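Long-range contacts in putative dienelactone hydrolase (Klebsiella pneumoniae subsp. pneumoniae MGH 78578, PDB 3F67), which probably hydrolyses ester-type bonds, as an alpha/beta-hydrolase of the dienelactone hydrolase family whose natural substrate is not established: residues A[127-132]-A[140-145]; A[144-149]-A[212-217]; A[173-178]-A[205-210]. All coordinates share one frame; numbering follows the deposited sequence.

Interaction 1 (A[127-132]-A[140-145]); sequences RITWLY and KAAVAW
Thr129 and Ala144 bury the largest areas where helix 127-132 lies on strand 141-145, and they are also the pair whose CA atoms are nearest, 5.5 Å apart. The helix axis passes 7.2 Å from the strand axis and runs nearly antiparallel to it, at 153°. The alternation of the strand turns Ala142 and Ala144 to the helix. Thr129 turns its methyl to the sheet: CG2 stands anti to the backbone N and settles over the strand between two alanines, 3.7 Å from Ala142 CB and 3.9 Å from Ala144 CB. It also lies 3.6 Å from Val143 O, a carbonyl that is hydrogen-bonded to Thr120 OG1 on the neighbouring strand. This torsion (chi1 -69°) sets OG1 beside the backbone N, and the hydroxyl bonds back to Gly125 O one turn earlier, so the threonine presents carbon to the strand while its polar end is satisfied within the helix. Ala144 CB has a second neighbour in Trp130, whose side chain starts out across the contact and brings its indole end nearer to the strand. The methyl sits over the face of the five-membered ring, 3.9 Å from its centroid and 29° off the normal, a CH-pi contact in which NE1 is the closest ring atom. That NE1 is hydrogen-bonded to Tyr176 OH on the next strand, which helps hold the indole over the alanine. No hydrogen bond joins the two segments; the contact is made by methyl groups and the indole of Trp130. Val143 and Trp145 point to the other face of the sheet. This is the packing of a beta-alpha-beta crossover, here strand 116-122, helix 124-133 and strand 141-145, in which the helix follows a probable nucleophile elbow in the alpha/beta-hydrolase fold.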
ATOM      1  N   ARG A 127       0.271   6.479   0.245  1.00 13.54           N
ATOM      2  CA  ARG A 127       1.350   7.372  -0.196  1.00 13.61           C
ATOM      3  C   ARG A 127       2.599   6.564  -0.536  1.00 14.14           C
ATOM      4  O   ARG A 127       3.242   6.793  -1.560  1.00 13.80           O
ATOM      5  CB  ARG A 127       1.633   8.449   0.862  1.00 12.69           C
ATOM      6  CG  ARG A 127       2.907   9.274   0.529  1.00 12.40           C
ATOM      7  CD  ARG A 127       3.124  10.378   1.554  1.00 14.67           C
ATOM      8  NE  ARG A 127       4.465  10.974   1.409  1.00 15.07           N
ATOM      9  CZ  ARG A 127       5.573  10.436   1.897  1.00 16.22           C
ATOM     10  NH1 ARG A 127       5.518   9.317   2.628  1.00 15.61           N
ATOM     11  NH2 ARG A 127       6.740  11.057   1.714  1.00 15.36           N
ATOM     12  N   ILE A 128       2.942   5.629   0.351  1.00 14.55           N
ATOM     13  CA  ILE A 128       4.107   4.745   0.138  1.00 14.36           C
ATOM     14  C   ILE A 128       3.966   3.981  -1.186  1.00 14.84           C
ATOM     15  O   ILE A 128       4.952   3.813  -1.914  1.00 14.87           O
ATOM     16  CB  ILE A 128       4.255   3.783   1.357  1.00 14.21           C
ATOM     17  CG1 ILE A 128       4.638   4.563   2.638  1.00 14.07           C
ATOM     18  CG2 ILE A 128       5.261   2.646   1.050  1.00 13.74           C
ATOM     19  CD1 ILE A 128       5.962   5.330   2.545  1.00 12.90           C
ATOM     20  N   THR A 129       2.747   3.560  -1.485  1.00 14.41           N
ATOM     21  CA  THR A 129       2.455   2.879  -2.739  1.00 14.31           C
ATOM     22  C   THR A 129       2.912   3.706  -3.957  1.00 14.71           C
ATOM     23  O   THR A 129       3.575   3.177  -4.839  1.00 13.58           O
ATOM     24  CB  THR A 129       0.958   2.463  -2.812  1.00 14.19           C
ATOM     25  OG1 THR A 129       0.748   1.428  -1.844  1.00 18.44           O
ATOM     26  CG2 THR A 129       0.633   1.804  -4.185  1.00 13.95           C
ATOM     27  N   TRP A 130       2.536   4.993  -4.013  1.00 14.45           N
ATOM     28  CA  TRP A 130       3.017   5.842  -5.101  1.00 14.86           C
ATOM     29  C   TRP A 130       4.534   5.890  -5.142  1.00 14.97           C
ATOM     30  O   TRP A 130       5.146   5.780  -6.213  1.00 14.61           O
ATOM     31  CB  TRP A 130       2.503   7.282  -4.907  1.00 13.98           C
ATOM     32  CG  TRP A 130       1.036   7.498  -5.209  1.00 13.27           C
ATOM     33  CD1 TRP A 130       0.008   7.682  -4.297  1.00 12.85           C
ATOM     34  CD2 TRP A 130       0.444   7.631  -6.515  1.00 13.15           C
ATOM     35  NE1 TRP A 130      -1.189   7.917  -4.974  1.00 13.78           N
ATOM     36  CE2 TRP A 130      -0.942   7.880  -6.327  1.00 14.20           C
ATOM     37  CE3 TRP A 130       0.958   7.536  -7.836  1.00 13.81           C
ATOM     38  CZ2 TRP A 130      -1.829   8.051  -7.398  1.00 15.58           C
ATOM     39  CZ3 TRP A 130       0.073   7.712  -8.920  1.00 14.34           C
ATOM     40  CH2 TRP A 130      -1.312   7.972  -8.691  1.00 16.34           C
ATOM     41  N   LEU A 131       5.141   6.130  -3.982  1.00 14.42           N
ATOM     42  CA  LEU A 131       6.606   6.211  -3.932  1.00 14.09           C
ATOM     43  C   LEU A 131       7.265   4.929  -4.456  1.00 14.70           C
ATOM     44  O   LEU A 131       8.299   4.988  -5.165  1.00 14.80           O
ATOM     45  CB  LEU A 131       7.113   6.517  -2.521  1.00 15.25           C
ATOM     46  CG  LEU A 131       6.636   7.837  -1.876  1.00 17.11           C
ATOM     47  CD1 LEU A 131       7.348   8.076  -0.513  1.00 19.63           C
ATOM     48  CD2 LEU A 131       6.741   9.020  -2.768  1.00 22.72           C
ATOM     49  N   TYR A 132       6.738   3.768  -4.025  1.00 13.81           N
ATOM     50  CA  TYR A 132       7.339   2.489  -4.414  1.00 14.23           C
ATOM     51  C   TYR A 132       7.237   2.262  -5.927  1.00 14.36           C
ATOM     52  O   TYR A 132       8.172   1.691  -6.557  1.00 15.28           O
ATOM     53  CB  TYR A 132       6.669   1.308  -3.657  1.00 13.39           C
ATOM     54  CG  TYR A 132       7.542   0.077  -3.717  1.00 13.18           C
ATOM     55  CD1 TYR A 132       8.799   0.067  -3.114  1.00 14.50           C
ATOM     56  CD2 TYR A 132       7.123  -1.040  -4.431  1.00 14.17           C
ATOM     57  CE1 TYR A 132       9.630  -1.031  -3.208  1.00 13.90           C
ATOM     58  CE2 TYR A 132       7.951  -2.184  -4.530  1.00 15.23           C
ATOM     59  CZ  TYR A 132       9.187  -2.161  -3.905  1.00 16.59           C
ATOM     60  OH  TYR A 132      10.022  -3.249  -3.990  1.00 18.02           O
ATOM     61  N   LYS A 140       5.068  -4.389 -11.350  1.00 14.31           N
ATOM     62  CA  LYS A 140       4.189  -4.449 -12.521  1.00 13.51           C
ATOM     63  C   LYS A 140       2.991  -3.510 -12.442  1.00 14.13           C
ATOM     64  O   LYS A 140       2.557  -2.994 -13.476  1.00 13.71           O
ATOM     65  CB  LYS A 140       3.667  -5.878 -12.721  1.00 14.34           C
ATOM     66  CG  LYS A 140       4.811  -6.851 -13.100  1.00 14.07           C
ATOM     67  CD  LYS A 140       5.411  -6.442 -14.462  1.00 16.79           C
ATOM     68  CE  LYS A 140       6.357  -7.513 -14.998  1.00 18.75           C
ATOM     69  NZ  LYS A 140       7.629  -7.533 -14.229  1.00 18.87           N
ATOM     70  N   ALA A 141       2.456  -3.300 -11.243  1.00 13.82           N
ATOM     71  CA  ALA A 141       1.334  -2.376 -11.092  1.00 14.02           C
ATOM     72  C   ALA A 141       1.101  -2.057  -9.633  1.00 14.06           C
ATOM     73  O   ALA A 141       1.610  -2.775  -8.734  1.00 14.24           O
ATOM     74  CB  ALA A 141       0.046  -2.992 -11.710  1.00 13.96           C
ATOM     75  N   ALA A 142       0.350  -0.968  -9.399  1.00 13.77           N
ATOM     76  CA  ALA A 142       0.154  -0.479  -8.018  1.00 13.52           C
ATOM     77  C   ALA A 142      -1.241   0.117  -7.892  1.00 13.69           C
ATOM     78  O   ALA A 142      -1.767   0.707  -8.844  1.00 13.85           O
ATOM     79  CB  ALA A 142       1.200   0.618  -7.653  1.00 12.99           C
ATOM     80  N   VAL A 143      -1.846  -0.077  -6.727  1.00 13.49           N
ATOM     81  CA  VAL A 143      -3.151   0.537  -6.385  1.00 14.86           C
ATOM     82  C   VAL A 143      -3.014   1.250  -5.044  1.00 13.64           C
ATOM     83  O   VAL A 143      -2.793   0.599  -4.005  1.00 14.46           O
ATOM     84  CB  VAL A 143      -4.303  -0.518  -6.351  1.00 14.26           C
ATOM     85  CG1 VAL A 143      -5.667   0.170  -5.963  1.00 15.21           C
ATOM     86  CG2 VAL A 143      -4.421  -1.167  -7.790  1.00 15.63           C
ATOM     87  N   ALA A 144      -3.164   2.587  -5.073  1.00 13.71           N
ATOM     88  CA  ALA A 144      -2.944   3.423  -3.865  1.00 13.22           C
ATOM     89  C   ALA A 144      -4.324   3.877  -3.399  1.00 13.78           C
ATOM     90  O   ALA A 144      -5.088   4.493  -4.181  1.00 14.89           O
ATOM     91  CB  ALA A 144      -2.096   4.617  -4.245  1.00 13.12           C
ATOM     92  N   TRP A 145      -4.664   3.583  -2.144  1.00 13.54           N
ATOM     93  CA  TRP A 145      -5.936   4.048  -1.604  1.00 13.74           C
ATOM     94  C   TRP A 145      -5.700   5.245  -0.693  1.00 14.12           C
ATOM     95  O   TRP A 145      -5.016   5.125   0.308  1.00 14.63           O
ATOM     96  CB  TRP A 145      -6.603   2.982  -0.772  1.00 13.93           C
ATOM     97  CG  TRP A 145      -6.863   1.649  -1.465  1.00 13.61           C
ATOM     98  CD1 TRP A 145      -5.914   0.732  -1.902  1.00 12.23           C
ATOM     99  CD2 TRP A 145      -8.159   1.033  -1.683  1.00 12.78           C
ATOM    100  NE1 TRP A 145      -6.566  -0.397  -2.402  1.00 13.59           N
ATOM    101  CE2 TRP A 145      -7.924  -0.245  -2.250  1.00 14.32           C
ATOM    102  CE3 TRP A 145      -9.488   1.450  -1.446  1.00 14.28           C
ATOM    103  CZ2 TRP A 145      -9.004  -1.137  -2.622  1.00 14.73           C
ATOM    104  CZ3 TRP A 145     -10.569   0.567  -1.737  1.00 13.00           C
ATOM    105  CH2 TRP A 145     -10.305  -0.712  -2.334  1.00 15.19           C
TER

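Interaction 2 (A[144-149]-A[212-217]); sequences AWYGKL and HAFNAD
Tyr146 pushes its ring into the loop 212-217, and aromatic contacts make up much of the join. One edge of the tyrosine meets the face of His212, centroids 5.1 Å apart and planes at 57°; another part of its edge, CD2 and CE2, meets the face of Phe214 in an offset edge-to-face pair. Phe214 is brought there by a first torsion of 67°, which sets CG between its own backbone N and carbonyl carbon. Its CE1 also approaches the edge of Trp145 at CZ3, 3.9 Å away, in an oblique pairing that completes a four-ring cluster. Other groups pack on these rings: Ala213 N lies 3.4 Å above one face of the tyrosine, over the ring centre, while CB of Trp145 lies over the opposite face, so the ring is sandwiched. Asn215 ND2 lies over one face of the Trp145 ring, and Asn215 CB is 3.8 Å from Trp145 CZ3.

The cluster includes a residue of the probable active site: His212 ND1 is hydrogen-bonded to Asp180 and its ring touches Cys123, an arrangement consistent with the Cys-His-Asp triad of dienelactone hydrolases.

Polar contacts are few. Asn215 N donates to Tyr146 OH over 3.1 Å with an N-H...O angle of 151°, tying the tip of the tyrosine to the type I turn from Ala213 to Ala216, which Ala216 N closes on Ala213 O. Tyr146 O, buried here without a hydrogen-bond partner in the model, faces His212 CE1 at 3.1 Å.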
ATOM      1  N   ALA A 144      -3.164   2.587  -5.073  1.00 13.71           N
ATOM      2  CA  ALA A 144      -2.944   3.423  -3.865  1.00 13.22           C
ATOM      3  C   ALA A 144      -4.324   3.877  -3.399  1.00 13.78           C
ATOM      4  O   ALA A 144      -5.088   4.493  -4.181  1.00 14.89           O
ATOM      5  CB  ALA A 144      -2.096   4.617  -4.245  1.00 13.12           C
ATOM      6  N   TRP A 145      -4.664   3.583  -2.144  1.00 13.54           N
ATOM      7  CA  TRP A 145      -5.936   4.048  -1.604  1.00 13.74           C
ATOM      8  C   TRP A 145      -5.700   5.245  -0.693  1.00 14.12           C
ATOM      9  O   TRP A 145      -5.016   5.125   0.308  1.00 14.63           O
ATOM     10  CB  TRP A 145      -6.603   2.982  -0.772  1.00 13.93           C
ATOM     11  CG  TRP A 145      -6.863   1.649  -1.465  1.00 13.61           C
ATOM     12  CD1 TRP A 145      -5.914   0.732  -1.902  1.00 12.23           C
ATOM     13  CD2 TRP A 145      -8.159   1.033  -1.683  1.00 12.78           C
ATOM     14  NE1 TRP A 145      -6.566  -0.397  -2.402  1.00 13.59           N
ATOM     15  CE2 TRP A 145      -7.924  -0.245  -2.250  1.00 14.32           C
ATOM     16  CE3 TRP A 145      -9.488   1.450  -1.446  1.00 14.28           C
ATOM     17  CZ2 TRP A 145      -9.004  -1.137  -2.622  1.00 14.73           C
ATOM     18  CZ3 TRP A 145     -10.569   0.567  -1.737  1.00 13.00           C
ATOM     19  CH2 TRP A 145     -10.305  -0.712  -2.334  1.00 15.19           C
ATOM     20  N   TYR A 146      -6.300   6.370  -1.073  1.00 13.74           N
ATOM     21  CA  TYR A 146      -6.301   7.642  -0.307  1.00 15.38           C
ATOM     22  C   TYR A 146      -4.977   7.893   0.413  1.00 15.87           C
ATOM     23  O   TYR A 146      -4.937   8.026   1.658  1.00 16.56           O
ATOM     24  CB  TYR A 146      -7.501   7.691   0.654  1.00 14.68           C
ATOM     25  CG  TYR A 146      -7.988   6.360   1.208  1.00 15.15           C
ATOM     26  CD1 TYR A 146      -7.405   5.794   2.352  1.00 15.01           C
ATOM     27  CD2 TYR A 146      -9.078   5.710   0.637  1.00 15.72           C
ATOM     28  CE1 TYR A 146      -7.864   4.590   2.882  1.00 16.01           C
ATOM     29  CE2 TYR A 146      -9.566   4.509   1.182  1.00 15.61           C
ATOM     30  CZ  TYR A 146      -8.956   3.961   2.269  1.00 15.15           C
ATOM     31  OH  TYR A 146      -9.426   2.798   2.801  1.00 17.39           O
ATOM     32  N   GLY A 147      -3.905   7.960  -0.382  1.00 15.58           N
ATOM     33  CA  GLY A 147      -2.563   8.333   0.078  1.00 15.66           C
ATOM     34  C   GLY A 147      -2.325   9.825  -0.181  1.00 16.00           C
ATOM     35  O   GLY A 147      -2.595  10.322  -1.288  1.00 15.27           O
ATOM     36  N   LYS A 148      -1.796  10.530   0.820  0.50 15.53           N
ATOM     37  CA  LYS A 148      -1.434  11.946   0.679  0.50 15.75           C
ATOM     38  C   LYS A 148      -0.580  12.184  -0.550  0.50 15.57           C
ATOM     39  O   LYS A 148       0.395  11.452  -0.765  0.50 15.61           O
ATOM     40  CB  LYS A 148      -0.614  12.397   1.895  0.50 16.03           C
ATOM     41  CG  LYS A 148       0.031  13.742   1.684  0.50 17.88           C
ATOM     42  CD  LYS A 148       1.303  13.933   2.546  0.50 20.40           C
ATOM     43  CE  LYS A 148       1.082  13.336   3.897  0.50 24.44           C
ATOM     44  NZ  LYS A 148      -0.201  13.863   4.442  0.50 26.97           N
ATOM     45  N   LEU A 149      -0.919  13.217  -1.335  1.00 14.89           N
ATOM     46  CA  LEU A 149      -0.250  13.493  -2.622  1.00 15.53           C
ATOM     47  C   LEU A 149       0.757  14.644  -2.610  1.00 17.85           C
ATOM     48  O   LEU A 149       1.737  14.644  -3.375  1.00 15.90           O
ATOM     49  CB  LEU A 149      -1.334  13.833  -3.654  1.00 15.69           C
ATOM     50  CG  LEU A 149      -2.286  12.626  -3.902  1.00 12.65           C
ATOM     51  CD1 LEU A 149      -3.470  13.143  -4.742  1.00 16.73           C
ATOM     52  CD2 LEU A 149      -1.606  11.439  -4.671  1.00 15.48           C
ATOM     53  N   HIS A 212     -12.041   9.756   3.867  1.00 19.09           N
ATOM     54  CA  HIS A 212     -10.790   9.015   4.059  1.00 19.03           C
ATOM     55  C   HIS A 212     -11.099   7.642   4.646  1.00 18.48           C
ATOM     56  O   HIS A 212     -12.096   7.479   5.354  1.00 18.45           O
ATOM     57  CB  HIS A 212      -9.865   9.784   5.043  1.00 19.79           C
ATOM     58  CG  HIS A 212      -8.436   9.316   5.010  1.00 20.91           C
ATOM     59  ND1 HIS A 212      -7.554   9.658   3.998  1.00 21.60           N
ATOM     60  CD2 HIS A 212      -7.747   8.507   5.851  1.00 22.06           C
ATOM     61  CE1 HIS A 212      -6.376   9.107   4.238  1.00 20.14           C
ATOM     62  NE2 HIS A 212      -6.469   8.392   5.349  1.00 22.41           N
ATOM     63  N   ALA A 213     -10.274   6.638   4.319  1.00 17.78           N
ATOM     64  CA  ALA A 213     -10.371   5.313   4.959  1.00 17.51           C
ATOM     65  C   ALA A 213     -11.737   4.649   4.711  1.00 16.76           C
ATOM     66  O   ALA A 213     -12.302   3.948   5.570  1.00 18.15           O
ATOM     67  CB  ALA A 213     -10.054   5.387   6.478  1.00 17.17           C
ATOM     68  N   PHE A 214     -12.236   4.828   3.503  1.00 16.44           N
ATOM     69  CA  PHE A 214     -13.575   4.297   3.206  1.00 14.93           C
ATOM     70  C   PHE A 214     -13.628   2.781   3.022  1.00 15.13           C
ATOM     71  O   PHE A 214     -14.704   2.198   2.970  1.00 14.17           O
ATOM     72  CB  PHE A 214     -14.225   5.047   2.018  1.00 14.80           C
ATOM     73  CG  PHE A 214     -13.542   4.825   0.684  1.00 13.34           C
ATOM     74  CD1 PHE A 214     -13.770   3.632  -0.054  1.00 14.45           C
ATOM     75  CD2 PHE A 214     -12.732   5.821   0.126  1.00 15.10           C
ATOM     76  CE1 PHE A 214     -13.161   3.464  -1.309  1.00 14.76           C
ATOM     77  CE2 PHE A 214     -12.112   5.648  -1.145  1.00 13.53           C
ATOM     78  CZ  PHE A 214     -12.336   4.470  -1.847  1.00 13.43           C
ATOM     79  N   ASN A 215     -12.462   2.147   2.878  1.00 14.72           N
ATOM     80  CA  ASN A 215     -12.418   0.704   2.855  1.00 14.51           C
ATOM     81  C   ASN A 215     -12.261   0.052   4.225  1.00 15.79           C
ATOM     82  O   ASN A 215     -12.260  -1.181   4.331  1.00 16.22           O
ATOM     83  CB  ASN A 215     -11.247   0.282   1.950  1.00 13.04           C
ATOM     84  CG  ASN A 215     -11.318  -1.177   1.554  1.00 13.11           C
ATOM     85  OD1 ASN A 215     -12.323  -1.638   0.978  1.00 14.53           O
ATOM     86  ND2 ASN A 215     -10.257  -1.934   1.877  1.00 14.53           N
ATOM     87  N   ALA A 216     -12.152   0.865   5.288  1.00 16.53           N
ATOM     88  CA  ALA A 216     -11.874   0.288   6.627  1.00 17.55           C
ATOM     89  C   ALA A 216     -13.177  -0.183   7.257  1.00 17.39           C
ATOM     90  O   ALA A 216     -13.878   0.575   7.975  1.00 17.43           O
ATOM     91  CB  ALA A 216     -11.160   1.304   7.523  1.00 17.62           C
ATOM     92  N   ASP A 217     -13.525  -1.430   6.971  1.00 16.97           N
ATOM     93  CA  ASP A 217     -14.865  -1.941   7.262  1.00 17.47           C
ATOM     94  C   ASP A 217     -15.157  -2.007   8.755  1.00 17.76           C
ATOM     95  O   ASP A 217     -16.316  -2.128   9.139  1.00 17.89           O
ATOM     96  CB  ASP A 217     -15.077  -3.310   6.570  1.00 17.28           C
ATOM     97  CG  ASP A 217     -13.934  -4.266   6.822  1.00 18.38           C
ATOM     98  OD1 ASP A 217     -13.873  -4.814   7.938  1.00 19.36           O
ATOM     99  OD2 ASP A 217     -13.077  -4.461   5.914  1.00 17.23           O
TER

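Interaction 3 (A[173-178]-A[205-210]); sequences LGLYGA and VVYPEA
Leu173 touches the neighbouring strand with its CD1 methyl, 3.9 Å from Val205 CG2. Gly174 O then accepts from Val205 N over 2.9 Å in a nearly straight bond (170° at the hydrogen). Leu175 and Val205 share a face of the sheet. With CG anti to its carbonyl carbon (chi1 -62°), Leu175 lies side by side with Tyr207, pointing the same way, and its CD2 meets the ring edge at Tyr207 CE2, 4.0 Å away. Tyr207 OH is hydrogen-bonded to Asp229. Tyr176 is gripped at both ends of its backbone: Tyr176 N donates to Val205 O over 2.8 Å, and Tyr176 O accepts from Tyr207 N over 2.8 Å, with a CA-H...O contact from Val206 beside it. Its ring leads away from strand 205-207, and its hydroxyl is bonded to Gly147 O. Gly177 CA passes 3.3 Å from Ala210 O. Ala178 N reaches Tyr207 O at 2.9 Å from above the carbonyl plane, while Ala210 N, closing a type I turn, comes from the opposite face; Ala178 CB packs on Val206 CG1, 3.7 Å away. Such a parallel ladder, linked through helix 185-197, is a beta-alpha-beta unit at the edge of the alpha/beta-hydrolase sheet, where 202-207 is the outermost strand.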
ATOM      1  N   LEU A 173      -3.147   2.977 -10.061  1.00 12.94           N
ATOM      2  CA  LEU A 173      -4.570   3.383  -9.919  1.00 13.40           C
ATOM      3  C   LEU A 173      -4.709   3.989  -8.522  1.00 13.25           C
ATOM      4  O   LEU A 173      -4.317   3.341  -7.524  1.00 15.15           O
ATOM      5  CB  LEU A 173      -5.456   2.125  -9.956  1.00 13.52           C
ATOM      6  CG  LEU A 173      -6.894   2.300  -9.504  1.00 13.10           C
ATOM      7  CD1 LEU A 173      -7.693   3.341 -10.391  1.00 14.81           C
ATOM      8  CD2 LEU A 173      -7.606   0.925  -9.641  1.00 13.84           C
ATOM      9  N   GLY A 174      -5.272   5.193  -8.415  1.00 13.52           N
ATOM     10  CA  GLY A 174      -5.542   5.753  -7.078  1.00 15.14           C
ATOM     11  C   GLY A 174      -7.035   5.687  -6.792  1.00 15.23           C
ATOM     12  O   GLY A 174      -7.856   5.941  -7.671  1.00 15.40           O
ATOM     13  N   LEU A 175      -7.398   5.338  -5.565  1.00 14.53           N
ATOM     14  CA  LEU A 175      -8.827   5.278  -5.175  1.00 13.73           C
ATOM     15  C   LEU A 175      -9.006   6.286  -4.037  1.00 14.62           C
ATOM     16  O   LEU A 175      -8.479   6.089  -2.938  1.00 15.12           O
ATOM     17  CB  LEU A 175      -9.152   3.830  -4.708  1.00 14.17           C
ATOM     18  CG  LEU A 175      -8.951   2.784  -5.830  1.00 14.53           C
ATOM     19  CD1 LEU A 175      -9.045   1.348  -5.244  1.00 14.00           C
ATOM     20  CD2 LEU A 175     -10.015   2.972  -6.999  1.00 13.36           C
ATOM     21  N   TYR A 176      -9.734   7.384  -4.314  1.00 14.20           N
ATOM     22  CA  TYR A 176      -9.746   8.554  -3.422  1.00 15.09           C
ATOM     23  C   TYR A 176     -11.195   8.919  -3.073  1.00 15.50           C
ATOM     24  O   TYR A 176     -12.119   8.632  -3.858  1.00 16.04           O
ATOM     25  CB  TYR A 176      -8.990   9.722  -4.102  1.00 14.21           C
ATOM     26  CG  TYR A 176      -7.486   9.537  -3.915  1.00 14.79           C
ATOM     27  CD1 TYR A 176      -6.804   8.475  -4.557  1.00 13.69           C
ATOM     28  CD2 TYR A 176      -6.753  10.398  -3.083  1.00 14.62           C
ATOM     29  CE1 TYR A 176      -5.469   8.255  -4.352  1.00 15.55           C
ATOM     30  CE2 TYR A 176      -5.368  10.198  -2.869  1.00 14.18           C
ATOM     31  CZ  TYR A 176      -4.738   9.133  -3.519  1.00 13.31           C
ATOM     32  OH  TYR A 176      -3.398   8.878  -3.290  1.00 14.83           O
ATOM     33  N   GLY A 177     -11.386   9.520  -1.896  1.00 15.64           N
ATOM     34  CA  GLY A 177     -12.734   9.944  -1.470  1.00 15.14           C
ATOM     35  C   GLY A 177     -12.935  11.465  -1.599  1.00 16.34           C
ATOM     36  O   GLY A 177     -12.119  12.254  -1.108  1.00 16.32           O
ATOM     37  N   ALA A 178     -14.013  11.862  -2.251  1.00 16.96           N
ATOM     38  CA  ALA A 178     -14.337  13.294  -2.413  1.00 17.46           C
ATOM     39  C   ALA A 178     -14.537  14.010  -1.082  1.00 18.27           C
ATOM     40  O   ALA A 178     -14.237  15.207  -0.980  1.00 18.85           O
ATOM     41  CB  ALA A 178     -15.568  13.474  -3.307  1.00 18.54           C
ATOM     42  N   VAL A 205      -9.425   7.660  -9.316  1.00 15.59           N
ATOM     43  CA  VAL A 205     -10.883   7.589  -9.268  1.00 16.53           C
ATOM     44  C   VAL A 205     -11.309   8.230  -7.962  1.00 15.52           C
ATOM     45  O   VAL A 205     -10.795   7.860  -6.898  1.00 16.12           O
ATOM     46  CB  VAL A 205     -11.324   6.121  -9.331  1.00 15.99           C
ATOM     47  CG1 VAL A 205     -12.879   5.980  -9.048  1.00 17.71           C
ATOM     48  CG2 VAL A 205     -10.906   5.509 -10.713  1.00 17.52           C
ATOM     49  N   VAL A 206     -12.230   9.216  -8.045  1.00 15.66           N
ATOM     50  CA  VAL A 206     -12.707   9.913  -6.862  1.00 15.83           C
ATOM     51  C   VAL A 206     -14.163   9.532  -6.572  1.00 15.80           C
ATOM     52  O   VAL A 206     -15.039   9.689  -7.443  1.00 15.63           O
ATOM     53  CB  VAL A 206     -12.628  11.429  -7.052  1.00 16.08           C
ATOM     54  CG1 VAL A 206     -13.107  12.117  -5.776  1.00 17.83           C
ATOM     55  CG2 VAL A 206     -11.177  11.829  -7.353  1.00 17.22           C
ATOM     56  N   TYR A 207     -14.402   8.986  -5.387  1.00 15.76           N
ATOM     57  CA  TYR A 207     -15.738   8.535  -4.969  1.00 16.16           C
ATOM     58  C   TYR A 207     -16.495   9.683  -4.300  1.00 16.53           C
ATOM     59  O   TYR A 207     -16.108  10.127  -3.218  1.00 17.68           O
ATOM     60  CB  TYR A 207     -15.620   7.347  -4.002  1.00 16.67           C
ATOM     61  CG  TYR A 207     -15.155   6.109  -4.731  1.00 16.35           C
ATOM     62  CD1 TYR A 207     -16.085   5.261  -5.357  1.00 16.88           C
ATOM     63  CD2 TYR A 207     -13.790   5.815  -4.841  1.00 16.89           C
ATOM     64  CE1 TYR A 207     -15.657   4.129  -6.100  1.00 16.37           C
ATOM     65  CE2 TYR A 207     -13.360   4.698  -5.572  1.00 16.37           C
ATOM     66  CZ  TYR A 207     -14.298   3.863  -6.164  1.00 14.99           C
ATOM     67  OH  TYR A 207     -13.901   2.761  -6.872  1.00 16.32           O
ATOM     68  N   PRO A 208     -17.589  10.150  -4.930  1.00 17.50           N
ATOM     69  CA  PRO A 208     -18.319  11.325  -4.405  1.00 18.89           C
ATOM     70  C   PRO A 208     -18.774  11.203  -2.947  1.00 19.89           C
ATOM     71  O   PRO A 208     -18.837  12.207  -2.241  1.00 20.52           O
ATOM     72  CB  PRO A 208     -19.555  11.453  -5.326  1.00 19.77           C
ATOM     73  CG  PRO A 208     -19.277  10.679  -6.532  1.00 19.47           C
ATOM     74  CD  PRO A 208     -18.159   9.638  -6.188  1.00 17.45           C
ATOM     75  N   GLU A 209     -19.123  10.003  -2.502  1.00 18.67           N
ATOM     76  CA  GLU A 209     -19.749   9.888  -1.190  1.00 19.70           C
ATOM     77  C   GLU A 209     -18.775   9.474  -0.089  1.00 19.47           C
ATOM     78  O   GLU A 209     -19.166   9.367   1.069  1.00 19.45           O
ATOM     79  CB  GLU A 209     -20.889   8.860  -1.264  1.00 21.09           C
ATOM     80  CG  GLU A 209     -21.978   9.252  -2.258  1.00 23.58           C
ATOM     81  CD  GLU A 209     -22.506  10.651  -1.985  1.00 28.31           C
ATOM     82  OE1 GLU A 209     -22.671  11.016  -0.791  1.00 31.58           O
ATOM     83  OE2 GLU A 209     -22.720  11.407  -2.963  1.00 31.86           O
ATOM     84  N   ALA A 210     -17.521   9.234  -0.446  1.00 17.73           N
ATOM     85  CA  ALA A 210     -16.591   8.585   0.479  1.00 17.88           C
ATOM     86  C   ALA A 210     -15.671   9.561   1.187  1.00 17.80           C
ATOM     87  O   ALA A 210     -15.199  10.515   0.591  1.00 17.85           O
ATOM     88  CB  ALA A 210     -15.721   7.575  -0.296  1.00 17.11           C
TER

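How the interactions relate
Interaction 1 lies deepest, near the centre of the chain; interaction 2 is also buried but at the end of the strands, and interaction 3, on the sheet's outermost strand, is largely buried with an exposed rim at Pro208. Strand 141-145 serves both of the first two: Ala144 faces the helix, whereas Trp145 turns to the other side. It also pairs with strand 172-177 of interaction 3, through Ala144 N to Leu173 O and Leu175 N to Ala144 O, both 2.8 Å. The Tyr176 hydroxyl ties all three together. The chemistry shifts accordingly, from methyl packing, to aromatic clustering by the probable catalytic histidine, to backbone hydrogen bonds.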